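Side-chain contacts in putative nucleoside-diphosphate-sugar epimerase (Staphylococcus aureus subsp. aureus, PDB 3E48), which is of unknown function but, as a putative nucleoside-diphosphate-sugar epimerase with a Rossmann-type NAD(P)H-binding domain, probably binds a nicotinamide dinucleotide: residues Gly10-His15 and Ala141-Pro146; Ile101-Tyr106 and Arg126-Ser131; Val181-Lys186 and Gln264-Gln269. All coordinates share one frame; numbering follows the deposited sequence.

Contact 1 (Gly10-His15 and Ala141-Pro146); sequences GHLGTH and AMYMDP
Tyr143, at the end of strand 134-143, meets Leu12 in the first turn of helix 11-22 with its phenol oxygen. The tyrosine's CG stands anti to its carbonyl carbon (chi1 -58°), which sends the ring out from the strand toward the helix, and the two side chains cross at about a right angle. OH lies 3.8 Å from Leu12 CD2 and 3.9 Å from Leu12 CB, a polar atom resting against aliphatic carbon. Arg174, at the start of helix 174-186, makes a cation-pi contact with the same ring.

Two residues on, beyond Met144, the chain has left the strand, and Asp145 turns its carboxylate to His15. The two groups do not touch directly: His15 NE2 and Asp145 OD2 are 4.4 Å apart, and a water joins them. This water donates to Asp145 OD2 at 2.8 Å and sits in the plane of the imidazole, at its edge, 2.8 Å from His15 NE2. The other carboxylate oxygen, Asp145 OD1, accepts from the backbone N of Arg174, so both oxygens are held and the group's rotation is restrained.

On the helix side, Gly10 is the N-cap residue. Its carbonyl O takes the backbone N of Thr14 at 2.9 Å and Thr14 OG1 at 2.8 Å, from opposite faces of the carbonyl plane. Gly10 and Gly13 are the second and third glycines of a GxxGxxG motif between strand 3-6 and helix 11-22, running into the helix's first turn; in Rossmann folds this turn usually faces the dinucleotide pyrophosphate, and it probably does so here.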
ATOM      1  N   GLY B  10      23.030   7.485  -6.090  1.00 11.17           N
ATOM      2  CA  GLY B  10      22.427   6.418  -6.873  1.00  7.28           C
ATOM      3  C   GLY B  10      22.238   6.879  -8.306  1.00  8.58           C
ATOM      4  O   GLY B  10      22.530   8.027  -8.631  1.00  8.22           O
ATOM      5  N   HIS B  11      21.747   5.999  -9.171  1.00 10.04           N
ATOM      6  CA  HIS B  11      21.543   6.370 -10.568  1.00 11.83           C
ATOM      7  C   HIS B  11      20.635   7.580 -10.711  1.00 11.33           C
ATOM      8  O   HIS B  11      21.014   8.576 -11.325  1.00 11.20           O
ATOM      9  CB  HIS B  11      20.959   5.196 -11.355  1.00 14.20           C
ATOM     10  CG  HIS B  11      21.918   4.063 -11.540  1.00 20.53           C
ATOM     11  ND1 HIS B  11      23.148   4.225 -12.138  1.00 29.79           N
ATOM     12  CD2 HIS B  11      21.825   2.751 -11.219  1.00 27.38           C
ATOM     13  CE1 HIS B  11      23.771   3.060 -12.180  1.00 27.60           C
ATOM     14  NE2 HIS B  11      22.991   2.150 -11.628  1.00 30.36           N
ATOM     15  N   LEU B  12      19.435   7.510 -10.146  1.00 10.80           N
ATOM     16  CA  LEU B  12      18.520   8.638 -10.250  1.00  9.55           C
ATOM     17  C   LEU B  12      19.028   9.838  -9.451  1.00  8.00           C
ATOM     18  O   LEU B  12      18.963  10.972  -9.922  1.00  8.76           O
ATOM     19  CB  LEU B  12      17.121   8.245  -9.768  1.00  9.75           C
ATOM     20  CG  LEU B  12      16.102   9.388  -9.713  1.00  8.88           C
ATOM     21  CD1 LEU B  12      15.871   9.963 -11.105  1.00 12.27           C
ATOM     22  CD2 LEU B  12      14.797   8.867  -9.132  1.00 11.84           C
ATOM     23  N   GLY B  13      19.538   9.585  -8.250  1.00  5.86           N
ATOM     24  CA  GLY B  13      20.042  10.671  -7.421  1.00  6.81           C
ATOM     25  C   GLY B  13      21.136  11.499  -8.073  1.00  7.41           C
ATOM     26  O   GLY B  13      21.211  12.715  -7.875  1.00  7.49           O
ATOM     27  N   THR B  14      21.991  10.843  -8.847  1.00  8.43           N
ATOM     28  CA  THR B  14      23.081  11.532  -9.526  1.00  8.83           C
ATOM     29  C   THR B  14      22.504  12.518 -10.541  1.00  8.29           C
ATOM     30  O   THR B  14      22.968  13.659 -10.645  1.00  7.86           O
ATOM     31  CB  THR B  14      24.025  10.511 -10.209  1.00  8.57           C
ATOM     32  OG1 THR B  14      24.665   9.720  -9.201  1.00  8.28           O
ATOM     33  CG2 THR B  14      25.087  11.214 -11.029  1.00 11.81           C
ATOM     34  N   HIS B  15      21.483  12.082 -11.277  1.00  5.55           N
ATOM     35  CA  HIS B  15      20.821  12.948 -12.253  1.00  8.02           C
ATOM     36  C   HIS B  15      20.258  14.180 -11.555  1.00 10.28           C
ATOM     37  O   HIS B  15      20.500  15.314 -11.974  1.00 10.91           O
ATOM     38  CB  HIS B  15      19.671  12.204 -12.942  1.00 10.05           C
ATOM     39  CG  HIS B  15      20.114  11.301 -14.049  1.00 10.80           C
ATOM     40  ND1 HIS B  15      20.414  11.763 -15.313  1.00 13.63           N
ATOM     41  CD2 HIS B  15      20.328   9.964 -14.077  1.00 12.41           C
ATOM     42  CE1 HIS B  15      20.794  10.751 -16.071  1.00 19.22           C
ATOM     43  NE2 HIS B  15      20.752   9.648 -15.345  1.00 15.98           N
ATOM     44  N   ALA B 141       7.386   6.279 -13.878  1.00  4.79           N
ATOM     45  CA  ALA B 141       7.175   5.133 -14.760  1.00  6.67           C
ATOM     46  C   ALA B 141       8.480   4.332 -14.804  1.00  7.91           C
ATOM     47  O   ALA B 141       9.411   4.638 -14.062  1.00  8.38           O
ATOM     48  CB  ALA B 141       6.778   5.611 -16.158  1.00  6.54           C
HETATM   49  N   MSE B 142       8.550   3.320 -15.667  1.00  5.04           N
HETATM   50  CA  MSE B 142       9.735   2.460 -15.766  1.00  5.02           C
HETATM   51  C   MSE B 142      10.939   3.084 -16.483  1.00  8.55           C
HETATM   52  O   MSE B 142      10.804   3.636 -17.570  1.00  7.79           O
HETATM   53  CB  MSE B 142       9.357   1.139 -16.454  1.00  7.71           C
HETATM   54  CG  MSE B 142      10.429   0.056 -16.365  1.00 11.40           C
HETATM   55 SE   MSE B 142       9.924  -1.596 -17.257  1.00 21.99          SE
HETATM   56  CE  MSE B 142       8.470  -2.152 -16.100  1.00  9.05           C
ATOM     57  N   TYR B 143      12.123   2.981 -15.880  1.00  6.49           N
ATOM     58  CA  TYR B 143      13.331   3.543 -16.489  1.00  8.55           C
ATOM     59  C   TYR B 143      13.643   2.974 -17.871  1.00  9.97           C
ATOM     60  O   TYR B 143      13.599   1.760 -18.076  1.00  7.71           O
ATOM     61  CB  TYR B 143      14.568   3.283 -15.624  1.00  7.71           C
ATOM     62  CG  TYR B 143      14.528   3.813 -14.216  1.00  6.99           C
ATOM     63  CD1 TYR B 143      14.206   5.143 -13.953  1.00 10.48           C
ATOM     64  CD2 TYR B 143      14.880   2.991 -13.144  1.00 14.41           C
ATOM     65  CE1 TYR B 143      14.241   5.646 -12.655  1.00 12.43           C
ATOM     66  CE2 TYR B 143      14.919   3.483 -11.848  1.00 18.05           C
ATOM     67  CZ  TYR B 143      14.600   4.810 -11.611  1.00 18.95           C
ATOM     68  OH  TYR B 143      14.649   5.302 -10.331  1.00 26.09           O
HETATM   69  N   MSE B 144      13.993   3.851 -18.807  1.00  7.00           N
HETATM   70  CA  MSE B 144      14.373   3.412 -20.151  1.00  8.82           C
HETATM   71  C   MSE B 144      15.844   3.016 -20.126  1.00  8.39           C
HETATM   72  O   MSE B 144      16.272   2.130 -20.861  1.00 11.60           O
HETATM   73  CB  MSE B 144      14.247   4.550 -21.166  1.00 11.14           C
HETATM   74  CG  MSE B 144      12.869   4.813 -21.706  1.00  6.77           C
HETATM   75 SE   MSE B 144      12.923   6.317 -22.923  1.00 17.53          SE
HETATM   76  CE  MSE B 144      11.013   6.532 -23.127  1.00  9.34           C
ATOM     77  N   ASP B 145      16.605   3.697 -19.276  1.00  9.72           N
ATOM     78  CA  ASP B 145      18.047   3.504 -19.177  1.00 11.74           C
ATOM     79  C   ASP B 145      18.590   2.071 -19.220  1.00 10.54           C
ATOM     80  O   ASP B 145      19.512   1.782 -19.983  1.00 12.21           O
ATOM     81  CB  ASP B 145      18.566   4.246 -17.937  1.00 10.80           C
ATOM     82  CG  ASP B 145      18.188   5.716 -17.947  1.00 13.28           C
ATOM     83  OD1 ASP B 145      16.976   6.022 -17.889  1.00 11.83           O
ATOM     84  OD2 ASP B 145      19.092   6.572 -18.023  1.00 12.55           O
ATOM     85  N   PRO B 146      18.025   1.153 -18.420  1.00  8.23           N
ATOM     86  CA  PRO B 146      18.488  -0.240 -18.398  1.00  9.37           C
ATOM     87  C   PRO B 146      18.514  -0.928 -19.765  1.00 10.75           C
ATOM     88  O   PRO B 146      19.264  -1.885 -19.976  1.00 11.48           O
ATOM     89  CB  PRO B 146      17.506  -0.908 -17.437  1.00 14.91           C
ATOM     90  CG  PRO B 146      17.179   0.199 -16.484  1.00 14.06           C
ATOM     91  CD  PRO B 146      16.960   1.363 -17.422  1.00  9.63           C
TER
HETATM   92  O   HOH W   1      20.677   6.888 -15.733  1.00 17.37           O

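Contact 2 (Ile101-Tyr106 and Arg126-Ser131); sequences IIFIGY and RLLSTS
This is a buried, wholly apolar contact between a helix and a strand of one beta-alpha-beta unit, in which helix 118-131 crosses over the sheet between the parallel strands 100-106 and 134-143. Leu128 carries the helix side, and its two methyl branches divide the work. CD1 goes to Phe103, 3.7 Å from Phe103 CB and 3.9 Å from Phe103 CG and CD1, obliquely to the ring. CD2 goes to Ile101, where it meets the terminal methyl CD1 at 4.0 Å. Ile101 and Phe103, two apart in the strand, both project toward the helix, and Leu128 straddles them. Phe103 has its CG anti to the backbone N (chi1 -170°), which swings the ring aslant to the strand and lets the leucine methyl meet CB and the near ring carbons together.

Later in the segment, hydroxyls fold back on the backbone: Ser131 OG donates to Leu128 O at 2.6 Å, and Thr130 OG1 to Leu127 O. The Phe103 ring continues the packing onto Tyr137 of strand 134-143, whose ring plane is nearly parallel, and onto Ala124 of helix 118-131. Ala93 of helix 84-96 adjoins Ile101, while Leu127 and Thr130 pack on Pro119 and Phe115 of the second subunit.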
ATOM      1  N   ILE B 101       8.148  16.740   2.703  1.00  4.42           N
ATOM      2  CA  ILE B 101       8.816  15.569   2.158  1.00  4.31           C
ATOM      3  C   ILE B 101       8.360  15.336   0.722  1.00  5.55           C
ATOM      4  O   ILE B 101       7.165  15.311   0.444  1.00  6.16           O
ATOM      5  CB  ILE B 101       8.487  14.285   2.966  1.00  7.75           C
ATOM      6  CG1 ILE B 101       9.110  14.361   4.365  1.00  9.19           C
ATOM      7  CG2 ILE B 101       8.999  13.055   2.213  1.00  8.02           C
ATOM      8  CD1 ILE B 101       8.643  13.256   5.310  1.00  9.80           C
ATOM      9  N   ILE B 102       9.317  15.205  -0.189  1.00  7.21           N
ATOM     10  CA  ILE B 102       9.002  14.907  -1.578  1.00  6.35           C
ATOM     11  C   ILE B 102       9.438  13.451  -1.698  1.00  6.39           C
ATOM     12  O   ILE B 102      10.625  13.145  -1.598  1.00  7.76           O
ATOM     13  CB  ILE B 102       9.803  15.798  -2.555  1.00  6.85           C
ATOM     14  CG1 ILE B 102       9.419  17.268  -2.340  1.00  7.98           C
ATOM     15  CG2 ILE B 102       9.521  15.373  -4.000  1.00  9.70           C
ATOM     16  CD1 ILE B 102      10.208  18.269  -3.184  1.00  7.18           C
ATOM     17  N   PHE B 103       8.473  12.554  -1.877  1.00  5.48           N
ATOM     18  CA  PHE B 103       8.761  11.122  -1.956  1.00  5.83           C
ATOM     19  C   PHE B 103       8.726  10.620  -3.391  1.00  5.87           C
ATOM     20  O   PHE B 103       7.740  10.813  -4.095  1.00  6.54           O
ATOM     21  CB  PHE B 103       7.744  10.346  -1.112  1.00  5.35           C
ATOM     22  CG  PHE B 103       8.077   8.892  -0.932  1.00  6.35           C
ATOM     23  CD1 PHE B 103       8.712   8.448   0.222  1.00  7.87           C
ATOM     24  CD2 PHE B 103       7.755   7.966  -1.915  1.00  5.80           C
ATOM     25  CE1 PHE B 103       9.022   7.093   0.399  1.00  7.47           C
ATOM     26  CE2 PHE B 103       8.061   6.605  -1.750  1.00  8.12           C
ATOM     27  CZ  PHE B 103       8.695   6.173  -0.590  1.00  3.72           C
ATOM     28  N   ILE B 104       9.810   9.981  -3.823  1.00  4.02           N
ATOM     29  CA  ILE B 104       9.897   9.454  -5.184  1.00  8.55           C
ATOM     30  C   ILE B 104       9.496   7.978  -5.213  1.00  8.98           C
ATOM     31  O   ILE B 104      10.314   7.104  -4.931  1.00  8.85           O
ATOM     32  CB  ILE B 104      11.330   9.576  -5.737  1.00  8.38           C
ATOM     33  CG1 ILE B 104      11.819  11.025  -5.610  1.00 11.98           C
ATOM     34  CG2 ILE B 104      11.361   9.110  -7.191  1.00 12.65           C
ATOM     35  CD1 ILE B 104      10.979  12.036  -6.351  1.00 18.55           C
ATOM     36  N   GLY B 105       8.244   7.708  -5.572  1.00  6.20           N
ATOM     37  CA  GLY B 105       7.764   6.340  -5.616  1.00  7.93           C
ATOM     38  C   GLY B 105       7.608   5.775  -7.014  1.00 10.29           C
ATOM     39  O   GLY B 105       7.611   6.513  -7.996  1.00 13.44           O
ATOM     40  N   TYR B 106       7.466   4.455  -7.097  1.00 11.87           N
ATOM     41  CA  TYR B 106       7.311   3.755  -8.372  1.00  9.28           C
ATOM     42  C   TYR B 106       5.824   3.582  -8.693  1.00  9.14           C
ATOM     43  O   TYR B 106       5.019   3.371  -7.789  1.00  9.77           O
ATOM     44  CB  TYR B 106       8.005   2.396  -8.278  1.00  9.09           C
ATOM     45  CG  TYR B 106       8.155   1.664  -9.590  1.00  6.98           C
ATOM     46  CD1 TYR B 106       8.629   2.321 -10.729  1.00  9.11           C
ATOM     47  CD2 TYR B 106       7.867   0.303  -9.684  1.00 10.74           C
ATOM     48  CE1 TYR B 106       8.815   1.641 -11.928  1.00 11.67           C
ATOM     49  CE2 TYR B 106       8.053  -0.387 -10.878  1.00 10.85           C
ATOM     50  CZ  TYR B 106       8.527   0.289 -11.997  1.00  9.67           C
ATOM     51  OH  TYR B 106       8.715  -0.387 -13.177  1.00 16.80           O
ATOM     52  N   ARG B 126       0.543   5.760   2.164  1.00  4.55           N
ATOM     53  CA  ARG B 126      -0.372   5.855   3.296  1.00  4.90           C
ATOM     54  C   ARG B 126       0.312   6.342   4.574  1.00  6.09           C
ATOM     55  O   ARG B 126      -0.250   7.160   5.304  1.00  5.32           O
ATOM     56  CB  ARG B 126      -1.049   4.498   3.504  1.00  3.68           C
ATOM     57  CG  ARG B 126      -1.893   4.135   2.293  1.00  5.32           C
ATOM     58  CD  ARG B 126      -2.304   2.674   2.236  1.00  5.95           C
ATOM     59  NE  ARG B 126      -3.275   2.479   1.158  1.00  6.46           N
ATOM     60  CZ  ARG B 126      -2.988   2.538  -0.140  1.00  7.82           C
ATOM     61  NH1 ARG B 126      -1.745   2.775  -0.550  1.00  4.23           N
ATOM     62  NH2 ARG B 126      -3.958   2.397  -1.037  1.00  9.00           N
ATOM     63  N   LEU B 127       1.527   5.867   4.842  1.00  5.07           N
ATOM     64  CA  LEU B 127       2.222   6.308   6.047  1.00  4.75           C
ATOM     65  C   LEU B 127       2.430   7.820   5.993  1.00  8.63           C
ATOM     66  O   LEU B 127       2.280   8.512   7.001  1.00  7.26           O
ATOM     67  CB  LEU B 127       3.574   5.608   6.201  1.00  6.12           C
ATOM     68  CG  LEU B 127       4.251   5.787   7.573  1.00  7.01           C
ATOM     69  CD1 LEU B 127       3.418   5.085   8.658  1.00  9.66           C
ATOM     70  CD2 LEU B 127       5.656   5.216   7.529  1.00  8.66           C
ATOM     71  N   LEU B 128       2.782   8.341   4.821  1.00  6.24           N
ATOM     72  CA  LEU B 128       2.974   9.783   4.697  1.00  8.20           C
ATOM     73  C   LEU B 128       1.661  10.488   5.012  1.00  7.90           C
ATOM     74  O   LEU B 128       1.640  11.504   5.707  1.00  8.67           O
ATOM     75  CB  LEU B 128       3.457  10.145   3.288  1.00  4.24           C
ATOM     76  CG  LEU B 128       4.927   9.779   3.078  1.00  6.77           C
ATOM     77  CD1 LEU B 128       5.251   9.744   1.594  1.00  7.23           C
ATOM     78  CD2 LEU B 128       5.810  10.792   3.798  1.00  7.54           C
ATOM     79  N   SER B 129       0.560   9.939   4.507  1.00  8.09           N
ATOM     80  CA  SER B 129      -0.752  10.519   4.761  1.00  7.30           C
ATOM     81  C   SER B 129      -1.070  10.543   6.263  1.00  8.53           C
ATOM     82  O   SER B 129      -1.594  11.535   6.770  1.00  9.29           O
ATOM     83  CB  SER B 129      -1.829   9.726   4.008  1.00  8.20           C
ATOM     84  OG  SER B 129      -3.114  10.289   4.218  1.00 11.44           O
ATOM     85  N   THR B 130      -0.739   9.469   6.979  1.00  7.24           N
ATOM     86  CA  THR B 130      -1.029   9.409   8.417  1.00  4.81           C
ATOM     87  C   THR B 130      -0.107  10.267   9.281  1.00  8.56           C
ATOM     88  O   THR B 130      -0.462  10.614  10.409  1.00  9.06           O
ATOM     89  CB  THR B 130      -0.911   7.979   8.987  1.00  8.07           C
ATOM     90  OG1 THR B 130       0.472   7.607   9.068  1.00  9.65           O
ATOM     91  CG2 THR B 130      -1.656   6.981   8.111  1.00  7.65           C
ATOM     92  N   SER B 131       1.066  10.608   8.752  1.00  9.58           N
ATOM     93  CA  SER B 131       2.069  11.385   9.489  1.00  8.22           C
ATOM     94  C   SER B 131       1.702  12.821   9.843  1.00  7.22           C
ATOM     95  O   SER B 131       2.176  13.352  10.849  1.00 10.07           O
ATOM     96  CB  SER B 131       3.382  11.413   8.709  1.00  8.72           C
ATOM     97  OG  SER B 131       3.261  12.257   7.585  1.00  8.51           O
TER

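Contact 3 (Val181-Lys186 and Gln264-Gln269); sequences VIAIIK and QLVNDQ
Ala183 and Leu265 bring helices 174-186 and 261-266 close together, with their CA atoms 6.0 Å apart. The small side chain permits this: Ala183 CB sits 3.6 Å from the carbonyl O of Leu265 and 4.2 Å from Leu265 CB, so the methyl presses on backbone as much as on side chain. Beside it, Leu265 reaches past the alanine to Ile184. Its CG is anti to the carbonyl carbon (chi1 -71°), and the CD1 branch ends 3.9 Å from Ile184 CG1 and 4.0 Å from Ile184 CD1. The Ile184 side chain sets out across the line to its partner and crosses that of Leu265 obliquely; its outer atoms make the touch.

Helix 174-186 packs against the central sheet of the Rossmann-type domain, where the side chains of Val181 and Ile185 pack on strand 100-106; helix 261-266, from late in the chain, lies beside it, with Leu265 also touching Leu197 of strand 194-203. Tyr195 of that strand contacts both Ile184 and Leu265, and Thr190 does likewise, closing the denser part of the interface.

Toward Val266 the packing thins. Its CG1 comes only to 4.5 Å from Ala183 CB, and at Asn267 the chain leaves the helix with positive phi (56°). Beyond it the segment runs away from Val181-Lys186, and a further link to helix 174-186 is polar: Asp268 OD2 forms a salt bridge with Arg179 NH2.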
ATOM      1  N   VAL B 181      11.362  16.224 -11.163  1.00  6.29           N
ATOM      2  CA  VAL B 181      11.602  16.394  -9.736  1.00  7.54           C
ATOM      3  C   VAL B 181      12.211  17.772  -9.452  1.00  6.78           C
ATOM      4  O   VAL B 181      11.814  18.447  -8.504  1.00  7.67           O
ATOM      5  CB  VAL B 181      12.525  15.270  -9.195  1.00  6.33           C
ATOM      6  CG1 VAL B 181      12.914  15.545  -7.752  1.00  7.42           C
ATOM      7  CG2 VAL B 181      11.804  13.924  -9.286  1.00  8.26           C
ATOM      8  N   ILE B 182      13.165  18.183 -10.286  1.00  6.98           N
ATOM      9  CA  ILE B 182      13.816  19.486 -10.145  1.00  8.55           C
ATOM     10  C   ILE B 182      12.783  20.603 -10.301  1.00  7.10           C
ATOM     11  O   ILE B 182      12.787  21.580  -9.549  1.00  8.69           O
ATOM     12  CB  ILE B 182      14.929  19.668 -11.209  1.00  8.15           C
ATOM     13  CG1 ILE B 182      16.130  18.771 -10.869  1.00 10.98           C
ATOM     14  CG2 ILE B 182      15.336  21.137 -11.313  1.00  8.27           C
ATOM     15  CD1 ILE B 182      16.863  19.146  -9.591  1.00 14.28           C
ATOM     16  N   ALA B 183      11.888  20.451 -11.272  1.00  6.07           N
ATOM     17  CA  ALA B 183      10.856  21.455 -11.506  1.00  9.91           C
ATOM     18  C   ALA B 183       9.972  21.597 -10.273  1.00 12.15           C
ATOM     19  O   ALA B 183       9.561  22.702  -9.916  1.00  9.09           O
ATOM     20  CB  ALA B 183      10.010  21.075 -12.720  1.00  9.01           C
ATOM     21  N   ILE B 184       9.678  20.475  -9.622  1.00  8.09           N
ATOM     22  CA  ILE B 184       8.851  20.503  -8.421  1.00  7.72           C
ATOM     23  C   ILE B 184       9.599  21.211  -7.294  1.00  8.43           C
ATOM     24  O   ILE B 184       9.051  22.094  -6.636  1.00 11.55           O
ATOM     25  CB  ILE B 184       8.480  19.079  -7.971  1.00  6.85           C
ATOM     26  CG1 ILE B 184       7.614  18.419  -9.049  1.00  7.97           C
ATOM     27  CG2 ILE B 184       7.748  19.121  -6.630  1.00  8.86           C
ATOM     28  CD1 ILE B 184       7.273  16.969  -8.773  1.00 11.94           C
ATOM     29  N   ILE B 185      10.855  20.826  -7.092  1.00  9.56           N
ATOM     30  CA  ILE B 185      11.686  21.415  -6.046  1.00  9.51           C
ATOM     31  C   ILE B 185      11.782  22.933  -6.173  1.00 10.83           C
ATOM     32  O   ILE B 185      11.617  23.658  -5.191  1.00 11.73           O
ATOM     33  CB  ILE B 185      13.124  20.820  -6.074  1.00  9.59           C
ATOM     34  CG1 ILE B 185      13.085  19.340  -5.683  1.00  7.00           C
ATOM     35  CG2 ILE B 185      14.031  21.585  -5.108  1.00  7.54           C
ATOM     36  CD1 ILE B 185      14.424  18.626  -5.825  1.00  7.10           C
ATOM     37  N   LYS B 186      12.035  23.405  -7.390  1.00 10.18           N
ATOM     38  CA  LYS B 186      12.186  24.835  -7.659  1.00 15.53           C
ATOM     39  C   LYS B 186      10.922  25.675  -7.489  1.00 18.29           C
ATOM     40  O   LYS B 186      11.009  26.889  -7.299  1.00 20.44           O
ATOM     41  CB  LYS B 186      12.747  25.039  -9.069  1.00 11.90           C
ATOM     42  CG  LYS B 186      14.198  24.592  -9.226  1.00 14.78           C
ATOM     43  CD  LYS B 186      14.665  24.684 -10.668  1.00 16.09           C
ATOM     44  CE  LYS B 186      14.690  26.117 -11.175  1.00 22.29           C
ATOM     45  NZ  LYS B 186      15.071  26.160 -12.614  1.00 30.45           N
ATOM     46  N   GLN B 264       3.409  19.601 -18.080  1.00 12.86           N
ATOM     47  CA  GLN B 264       2.962  20.764 -17.320  1.00 13.51           C
ATOM     48  C   GLN B 264       4.043  21.270 -16.369  1.00 11.56           C
ATOM     49  O   GLN B 264       4.116  22.464 -16.084  1.00 17.63           O
ATOM     50  CB  GLN B 264       1.690  20.434 -16.534  1.00 11.77           C
ATOM     51  CG  GLN B 264       0.547  19.946 -17.425  1.00 20.97           C
ATOM     52  CD  GLN B 264      -0.750  19.750 -16.667  1.00 25.35           C
ATOM     53  OE1 GLN B 264      -0.759  19.232 -15.550  1.00 32.01           O
ATOM     54  NE2 GLN B 264      -1.858  20.145 -17.282  1.00 33.22           N
ATOM     55  N   LEU B 265       4.886  20.363 -15.885  1.00 10.32           N
ATOM     56  CA  LEU B 265       5.953  20.738 -14.963  1.00 11.59           C
ATOM     57  C   LEU B 265       7.221  21.243 -15.647  1.00 13.61           C
ATOM     58  O   LEU B 265       7.785  22.263 -15.243  1.00 15.47           O
ATOM     59  CB  LEU B 265       6.315  19.550 -14.065  1.00 14.92           C
ATOM     60  CG  LEU B 265       5.276  19.157 -13.015  1.00 13.32           C
ATOM     61  CD1 LEU B 265       5.655  17.819 -12.379  1.00 14.71           C
ATOM     62  CD2 LEU B 265       5.188  20.253 -11.955  1.00 13.15           C
ATOM     63  N   VAL B 266       7.665  20.531 -16.679  1.00 11.02           N
ATOM     64  CA  VAL B 266       8.891  20.890 -17.385  1.00 15.49           C
ATOM     65  C   VAL B 266       8.671  21.691 -18.665  1.00 17.07           C
ATOM     66  O   VAL B 266       9.628  22.181 -19.263  1.00 21.13           O
ATOM     67  CB  VAL B 266       9.718  19.626 -17.739  1.00 13.26           C
ATOM     68  CG1 VAL B 266       9.814  18.706 -16.527  1.00 16.91           C
ATOM     69  CG2 VAL B 266       9.094  18.907 -18.909  1.00 30.93           C
ATOM     70  N   ASN B 267       7.416  21.815 -19.086  1.00 18.38           N
ATOM     71  CA  ASN B 267       7.074  22.557 -20.296  1.00 19.79           C
ATOM     72  C   ASN B 267       7.828  22.010 -21.515  1.00 23.65           C
ATOM     73  O   ASN B 267       8.363  22.762 -22.330  1.00 21.57           O
ATOM     74  CB  ASN B 267       7.380  24.052 -20.109  1.00 25.78           C
ATOM     75  CG  ASN B 267       6.720  24.637 -18.864  1.00 35.32           C
ATOM     76  OD1 ASN B 267       7.117  24.338 -17.737  1.00 42.16           O
ATOM     77  ND2 ASN B 267       5.704  25.471 -19.066  1.00 40.98           N
ATOM     78  N   ASP B 268       7.862  20.689 -21.635  1.00 15.47           N
ATOM     79  CA  ASP B 268       8.544  20.049 -22.749  1.00 15.97           C
ATOM     80  C   ASP B 268       8.015  18.633 -22.913  1.00 13.75           C
ATOM     81  O   ASP B 268       7.265  18.145 -22.068  1.00 15.49           O
ATOM     82  CB  ASP B 268      10.060  20.042 -22.497  1.00 22.00           C
ATOM     83  CG  ASP B 268      10.849  19.486 -23.668  1.00 30.77           C
ATOM     84  OD1 ASP B 268      10.442  19.705 -24.831  1.00 32.63           O
ATOM     85  OD2 ASP B 268      11.895  18.844 -23.426  1.00 26.78           O
ATOM     86  N   GLN B 269       8.389  17.991 -24.011  1.00 14.61           N
ATOM     87  CA  GLN B 269       7.964  16.626 -24.293  1.00 16.02           C
ATOM     88  C   GLN B 269       9.010  15.656 -23.752  1.00 12.58           C
ATOM     89  O   GLN B 269      10.207  15.933 -23.815  1.00 13.36           O
ATOM     90  CB  GLN B 269       7.830  16.422 -25.804  1.00 24.03           C
ATOM     91  CG  GLN B 269       6.759  17.271 -26.479  1.00 22.29           C
ATOM     92  CD  GLN B 269       5.356  16.811 -26.142  1.00 23.23           C
ATOM     93  OE1 GLN B 269       5.028  15.635 -26.290  1.00 30.27           O
ATOM     94  NE2 GLN B 269       4.516  17.738 -25.701  1.00 32.04           N
TER

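How the contacts relate
From the N terminus, Gly10-His15 comes first and waits until Ala141-Pro146 for its partner, so contact 1 closes a long loop of 125 residues. Contact 2 lies within that loop, joining a strand to the next helix with only 19 residues between its segments. Contact 3 follows in series and closes a loop of 77 residues between Val181-Lys186 and Gln264-Gln269. Strand 100-106 is the common ground: Leu12 CD2 packs on Ile104 CG2 at 4.0 Å, and Val181 CG2 meets Ile104 CD1 at 3.6 Å. Strands 100-106 and 134-143 are neighbours in the sheet, and Tyr106 packs on Met142, whereas Ile102 and Ile104 face helix 174-186. Contacts 1 and 3 do not touch, their nearest atoms being about 6 Å apart.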